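Local coordinates for protein fatty acid amide hydrolase (Candida albicans, PDB 6KVR) that probably hydrolyses monocarboxylic acid amides to the carboxylate and ammonium, as an amidase signature family enzyme, at residues Q289-A294 with H393-C398; L423-G428 with Y479-T484. One frame throughout, in Å; residues are numbered along the deposited sequence.

Contact 1 (Q289-A294 with H393-C398); sequences QESVPA and HKMYNC
Met395, present as selenomethionine, and Tyr396 meet Ser291 and Val292 where the C-terminal part of helix 385-397 packs on the loop leading into strand 295-300 of the central mixed sheet of the amidase fold. The two segments bury 222 Å² in all, both sides summed. Met395 runs extended beyond CG, which carries its end alongside Ser291: CE lies 3.8 Å from Ser291 CB, with SE at a similar distance. Val292 makes its closest approaches through CG1. This branch, set between the backbone N and carbonyl carbon (chi1 52°), lies 4.0 Å from Met395 CB and 3.9 Å from Tyr396 CE1, meeting the tyrosine ring obliquely.

No direct hydrogen bond joins the segments; the polar part is built around the Gln289 amide, which folds back over its own loop. Gln289 OE1 takes a nearly straight bond from Val292 N (3.1 Å, 170°), in the carbonyl plane and on a lone pair, while the Ser291 N-H adds a weak one. Ser291 OG turns instead to Asn441 and Asn437 of helix 434-457, and Glu290 forms a salt bridge with Arg444 of the second subunit. At the other end of the amide, Gln289 NE2 donates to Val292 O (2.8 Å) from above that carbonyl's plane. One water spans the gap, donating to both Gln289 OE1 and Met395 O, each at 2.9 Å.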
loop_
_atom_site.group_PDB
_atom_site.type_symbol
_atom_site.label_atom_id
_atom_site.label_comp_id
_atom_site.label_asym_id
_atom_site.label_seq_id
_atom_site.Cartn_x
_atom_site.Cartn_y
_atom_site.Cartn_z
ATOM N N GLN A 289 12.081 1.807 -2.891
ATOM C CA GLN A 289 11.675 0.757 -3.813
ATOM C C GLN A 289 10.311 0.210 -3.374
ATOM O O GLN A 289 10.156 -0.286 -2.255
ATOM C CB GLN A 289 12.756 -0.325 -3.875
ATOM C CG GLN A 289 12.669 -1.376 -4.993
ATOM C CD GLN A 289 11.478 -2.299 -4.854
ATOM O OE1 GLN A 289 10.592 -2.322 -5.709
ATOM N NE2 GLN A 289 11.435 -3.040 -3.754
ATOM N N GLU A 290 9.333 0.291 -4.273
ATOM C CA GLU A 290 7.939 0.048 -3.953
ATOM C C GLU A 290 7.271 -0.960 -4.878
ATOM O O GLU A 290 6.139 -1.376 -4.594
ATOM C CB GLU A 290 7.161 1.369 -4.047
ATOM C CG GLU A 290 6.949 2.097 -2.766
ATOM C CD GLU A 290 5.853 3.134 -2.922
ATOM O OE1 GLU A 290 5.913 3.924 -3.905
ATOM O OE2 GLU A 290 4.920 3.135 -2.083
ATOM N N SER A 291 7.897 -1.310 -5.999
ATOM C CA SER A 291 7.255 -2.226 -6.939
ATOM C C SER A 291 7.100 -3.622 -6.339
ATOM O O SER A 291 6.065 -4.271 -6.534
ATOM C CB SER A 291 8.041 -2.265 -8.250
ATOM O OG SER A 291 7.876 -1.038 -8.975
ATOM N N VAL A 292 8.107 -4.101 -5.612
ATOM C CA VAL A 292 7.980 -5.332 -4.835
ATOM C C VAL A 292 8.552 -5.049 -3.451
ATOM O O VAL A 292 9.753 -5.258 -3.199
ATOM C CB VAL A 292 8.643 -6.536 -5.536
ATOM C CG1 VAL A 292 10.100 -6.258 -5.947
ATOM C CG2 VAL A 292 8.544 -7.776 -4.662
ATOM N N PRO A 293 7.741 -4.536 -2.533
ATOM C CA PRO A 293 8.286 -4.105 -1.241
ATOM C C PRO A 293 8.680 -5.287 -0.368
ATOM O O PRO A 293 8.042 -6.344 -0.379
ATOM C CB PRO A 293 7.138 -3.294 -0.617
ATOM C CG PRO A 293 5.909 -3.732 -1.321
ATOM C CD PRO A 293 6.322 -4.177 -2.698
ATOM N N ALA A 294 9.763 -5.093 0.374
ATOM C CA ALA A 294 10.223 -6.055 1.351
ATOM C C ALA A 294 9.243 -6.131 2.518
ATOM O O ALA A 294 8.320 -5.329 2.656
ATOM C CB ALA A 294 11.613 -5.679 1.856
ATOM N N HIS A 393 12.115 -10.311 -11.240
ATOM C CA HIS A 393 13.568 -10.197 -11.309
ATOM C C HIS A 393 14.005 -8.935 -12.039
ATOM O O HIS A 393 15.075 -8.399 -11.734
ATOM C CB HIS A 393 14.181 -11.455 -11.924
ATOM C CG HIS A 393 14.256 -12.592 -10.948
ATOM N ND1 HIS A 393 13.133 -13.155 -10.379
ATOM C CD2 HIS A 393 15.315 -13.169 -10.335
ATOM C CE1 HIS A 393 13.498 -14.080 -9.506
ATOM N NE2 HIS A 393 14.819 -14.107 -9.460
ATOM N N LYS A 394 13.204 -8.434 -12.993
ATOM C CA LYS A 394 13.501 -7.123 -13.557
ATOM C C LYS A 394 13.371 -6.055 -12.484
ATOM O O LYS A 394 14.192 -5.131 -12.411
ATOM C CB LYS A 394 12.559 -6.809 -14.729
ATOM C CG LYS A 394 12.827 -7.555 -16.031
ATOM C CD LYS A 394 11.807 -7.100 -17.090
ATOM C CE LYS A 394 11.878 -7.911 -18.385
ATOM N NZ LYS A 394 10.519 -7.994 -19.038
HETATM N N MSE A 395 12.348 -6.183 -11.628
HETATM C CA MSE A 395 12.020 -5.196 -10.595
HETATM C C MSE A 395 13.173 -5.060 -9.620
HETATM O O MSE A 395 13.464 -3.959 -9.151
HETATM C CB MSE A 395 10.753 -5.583 -9.816
HETATM C CG MSE A 395 9.424 -5.198 -10.465
HETATM SE SE MSE A 395 7.885 -5.950 -9.458
HETATM C CE MSE A 395 6.422 -4.998 -10.317
ATOM N N TYR A 396 13.823 -6.186 -9.309
ATOM C CA TYR A 396 14.927 -6.159 -8.354
ATOM C C TYR A 396 16.018 -5.195 -8.793
ATOM O O TYR A 396 16.618 -4.513 -7.953
ATOM C CB TYR A 396 15.529 -7.558 -8.165
ATOM C CG TYR A 396 14.640 -8.525 -7.437
ATOM C CD1 TYR A 396 13.742 -8.085 -6.481
ATOM C CD2 TYR A 396 14.716 -9.901 -7.696
ATOM C CE1 TYR A 396 12.912 -8.987 -5.815
ATOM C CE2 TYR A 396 13.904 -10.807 -7.031
ATOM C CZ TYR A 396 13.006 -10.343 -6.088
ATOM O OH TYR A 396 12.187 -11.230 -5.427
ATOM N N ASN A 397 16.289 -5.120 -10.105
ATOM C CA ASN A 397 17.468 -4.422 -10.612
ATOM C C ASN A 397 17.141 -3.217 -11.486
ATOM O O ASN A 397 18.055 -2.658 -12.104
ATOM C CB ASN A 397 18.367 -5.387 -11.401
ATOM C CG ASN A 397 19.106 -6.363 -10.508
ATOM O OD1 ASN A 397 18.951 -6.340 -9.284
ATOM N ND2 ASN A 397 19.922 -7.227 -11.115
ATOM N N CYS A 398 15.876 -2.781 -11.550
ATOM C CA CYS A 398 15.558 -1.791 -12.578
ATOM C C CYS A 398 16.089 -0.394 -12.267
ATOM O O CYS A 398 15.861 0.524 -13.080
ATOM C CB CYS A 398 14.041 -1.735 -12.830
ATOM S SG CYS A 398 13.049 -1.219 -11.404
HETATM O O HOH W 1 11.422 -2.044 -8.453
#

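Contact 2 (L423-G428 with Y479-T484)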
loop_
_atom_site.group_PDB
_atom_site.type_symbol
_atom_site.label_atom_id
_atom_site.label_comp_id
_atom_site.label_asym_id
_atom_site.label_seq_id
_atom_site.Cartn_x
_atom_site.Cartn_y
_atom_site.Cartn_z
ATOM N N LEU A 423 23.285 -9.566 -9.230
ATOM C CA LEU A 423 23.489 -8.336 -9.988
ATOM C C LEU A 423 23.177 -8.523 -11.467
ATOM O O LEU A 423 22.951 -7.530 -12.164
ATOM C CB LEU A 423 24.922 -7.830 -9.800
ATOM C CG LEU A 423 25.164 -7.313 -8.374
ATOM C CD1 LEU A 423 26.630 -6.937 -8.136
ATOM C CD2 LEU A 423 24.225 -6.137 -8.063
ATOM N N ASN A 424 23.114 -9.764 -11.956
ATOM C CA ASN A 424 22.765 -10.020 -13.352
ATOM C C ASN A 424 21.326 -10.517 -13.536
ATOM O O ASN A 424 20.976 -10.979 -14.630
ATOM C CB ASN A 424 23.757 -11.020 -13.955
ATOM C CG ASN A 424 25.063 -10.351 -14.365
ATOM O OD1 ASN A 424 25.219 -9.933 -15.523
ATOM N ND2 ASN A 424 25.991 -10.211 -13.411
ATOM N N TYR A 425 20.472 -10.353 -12.514
ATOM C CA TYR A 425 19.150 -10.990 -12.485
ATOM C C TYR A 425 18.227 -10.564 -13.625
ATOM O O TYR A 425 17.601 -11.415 -14.278
ATOM C CB TYR A 425 18.462 -10.700 -11.162
ATOM C CG TYR A 425 18.450 -11.919 -10.313
ATOM C CD1 TYR A 425 18.625 -13.168 -10.893
ATOM C CD2 TYR A 425 18.281 -11.837 -8.938
ATOM C CE1 TYR A 425 18.623 -14.315 -10.132
ATOM C CE2 TYR A 425 18.291 -12.979 -8.161
ATOM C CZ TYR A 425 18.469 -14.217 -8.766
ATOM O OH TYR A 425 18.465 -15.365 -8.001
ATOM N N GLY A 426 18.020 -9.277 -13.813
ATOM C CA GLY A 426 16.934 -8.941 -14.738
ATOM C C GLY A 426 17.541 -8.454 -16.041
ATOM O O GLY A 426 18.042 -9.250 -16.844
ATOM N N GLU A 427 17.556 -7.139 -16.236
ATOM C CA GLU A 427 18.426 -6.526 -17.226
ATOM C C GLU A 427 19.670 -5.915 -16.579
ATOM O O GLU A 427 20.279 -5.003 -17.146
ATOM C CB GLU A 427 17.651 -5.489 -18.046
ATOM C CG GLU A 427 16.417 -6.075 -18.771
ATOM C CD GLU A 427 15.774 -5.103 -19.761
ATOM O OE1 GLU A 427 16.458 -4.669 -20.711
ATOM O OE2 GLU A 427 14.571 -4.783 -19.609
ATOM N N GLY A 428 20.051 -6.401 -15.393
ATOM C CA GLY A 428 21.258 -5.978 -14.706
ATOM C C GLY A 428 21.467 -4.479 -14.613
ATOM O O GLY A 428 20.684 -3.769 -13.970
ATOM N N TYR A 479 20.413 -20.827 -7.111
ATOM C CA TYR A 479 20.263 -19.899 -8.221
ATOM C C TYR A 479 18.821 -19.539 -8.545
ATOM O O TYR A 479 18.565 -18.417 -8.992
ATOM C CB TYR A 479 20.898 -20.496 -9.482
ATOM C CG TYR A 479 22.304 -21.029 -9.268
ATOM C CD1 TYR A 479 23.405 -20.175 -9.298
ATOM C CD2 TYR A 479 22.526 -22.375 -9.038
ATOM C CE1 TYR A 479 24.688 -20.648 -9.097
ATOM C CE2 TYR A 479 23.803 -22.869 -8.836
ATOM C CZ TYR A 479 24.877 -22.002 -8.870
ATOM O OH TYR A 479 26.134 -22.493 -8.670
ATOM N N ASN A 480 17.877 -20.455 -8.351
ATOM C CA ASN A 480 16.488 -20.249 -8.733
ATOM C C ASN A 480 15.637 -19.916 -7.513
ATOM O O ASN A 480 15.488 -20.748 -6.606
ATOM C CB ASN A 480 15.930 -21.490 -9.422
ATOM C CG ASN A 480 14.439 -21.433 -9.559
ATOM O OD1 ASN A 480 13.895 -20.442 -10.035
ATOM N ND2 ASN A 480 13.762 -22.472 -9.106
ATOM N N TRP A 481 15.031 -18.731 -7.521
ATOM C CA TRP A 481 14.125 -18.298 -6.460
ATOM C C TRP A 481 12.630 -18.459 -6.810
ATOM O O TRP A 481 11.770 -17.974 -6.056
ATOM C CB TRP A 481 14.378 -16.829 -6.130
ATOM C CG TRP A 481 15.758 -16.451 -5.696
ATOM C CD1 TRP A 481 16.866 -17.255 -5.617
ATOM C CD2 TRP A 481 16.182 -15.140 -5.296
ATOM N NE1 TRP A 481 17.950 -16.523 -5.185
ATOM C CE2 TRP A 481 17.559 -15.223 -4.983
ATOM C CE3 TRP A 481 15.527 -13.905 -5.168
ATOM C CZ2 TRP A 481 18.291 -14.122 -4.528
ATOM C CZ3 TRP A 481 16.260 -12.806 -4.725
ATOM C CH2 TRP A 481 17.631 -12.930 -4.406
ATOM N N SER A 482 12.300 -19.099 -7.935
ATOM C CA SER A 482 10.937 -18.996 -8.460
ATOM C C SER A 482 9.881 -19.443 -7.446
ATOM O O SER A 482 8.777 -18.876 -7.416
ATOM C CB SER A 482 10.807 -19.808 -9.756
ATOM O OG SER A 482 11.057 -21.185 -9.512
ATOM N N TYR A 483 10.203 -20.425 -6.589
ATOM C CA TYR A 483 9.197 -20.978 -5.689
ATOM C C TYR A 483 8.840 -20.016 -4.558
ATOM O O TYR A 483 7.705 -20.052 -4.059
ATOM C CB TYR A 483 9.669 -22.339 -5.152
ATOM C CG TYR A 483 9.396 -23.442 -6.157
ATOM C CD1 TYR A 483 8.123 -23.996 -6.284
ATOM C CD2 TYR A 483 10.385 -23.868 -7.040
ATOM C CE1 TYR A 483 7.866 -24.980 -7.231
ATOM C CE2 TYR A 483 10.139 -24.840 -7.986
ATOM C CZ TYR A 483 8.885 -25.397 -8.078
ATOM O OH TYR A 483 8.650 -26.365 -9.025
ATOM N N THR A 484 9.761 -19.137 -4.151
ATOM C CA THR A 484 9.437 -18.115 -3.154
ATOM C C THR A 484 9.119 -16.765 -3.778
ATOM O O THR A 484 8.222 -16.057 -3.295
ATOM C CB THR A 484 10.579 -17.912 -2.155
ATOM O OG1 THR A 484 11.828 -17.843 -2.861
ATOM C CG2 THR A 484 10.615 -19.025 -1.091
HETATM O O HOH W 2 16.035 -16.586 -9.308
#
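The backbones carrying Tyr425 and Trp481 stay well apart: the nearest CA atoms across the contact, those of Tyr425 and Tyr479, are 9.9 Å from each other. Residues 423-428 form a loop before helix 434-457, whereas 479-484 passes from loop into helix 482-490, with Trp481 at the N-cap position. Just ahead of the helix, Asn480 OD1 accepts from Ser482 N at 3.0 Å, an Asx turn in which the donor sits well above the carbonyl plane.

Side chains therefore bridge the space, and Tyr425 does most of the reaching. Its ring stands edge-on to the face of Trp481 in a T-shaped stack, the six-membered rings' centroids 5.0 Å apart and their planes at 82°. Tyr425 CE2 leads the edge over the benzo half of the indole, 3.8 Å from Trp481 CZ2. The hydroxyl reaches over the pyrrole half: Tyr425 OH is 3.1 Å from Trp481 NE1, yet it lies above the indole face, and the poor angle excludes an N-H hydrogen bond. With CG beside the backbone N (chi1 -58°), Trp481 keeps its indole and its backbone N-H on the side of the Tyr425 hydroxyl. A water links that N to the phenol, accepting from Trp481 N at 3.0 Å and lying 3.0 Å from Tyr425 OH.

Glu527 binds the backbone N of both Tyr479 and Asn480, and Thr484 OG1 bonds to Gly255 O. The contact is thus an aromatic edge-to-face pair at a helix N-terminus, bordering the predicted substrate site of an amidase signature enzyme: the Trp481 side chain comes within about 4 Å of Gly255 at the nearest atoms.

In the fold
Contact 1 and contact 2 follow one another along the chain, and their centres are 11 Å apart on the same side of the molecule's centre. Helix 385-397 joins them: residues 393-398 face the 289-294 loop and also touch the 423-428 loop. There His393 and Tyr425 form an edge-to-face pair, with His393 CD2 3.4 Å from Tyr425 CD1. Asn397 ND2 hydrogen-bonds to Asn422 O just before that loop. Both contacts border the predicted catalytic region. At the nearest atoms, the Tyr396 side chain is about 3 Å from Gly255 and about 8 Å from the predicted nucleophile Ser257, while the Trp481 side chain comes within about 6 Å of Ser257.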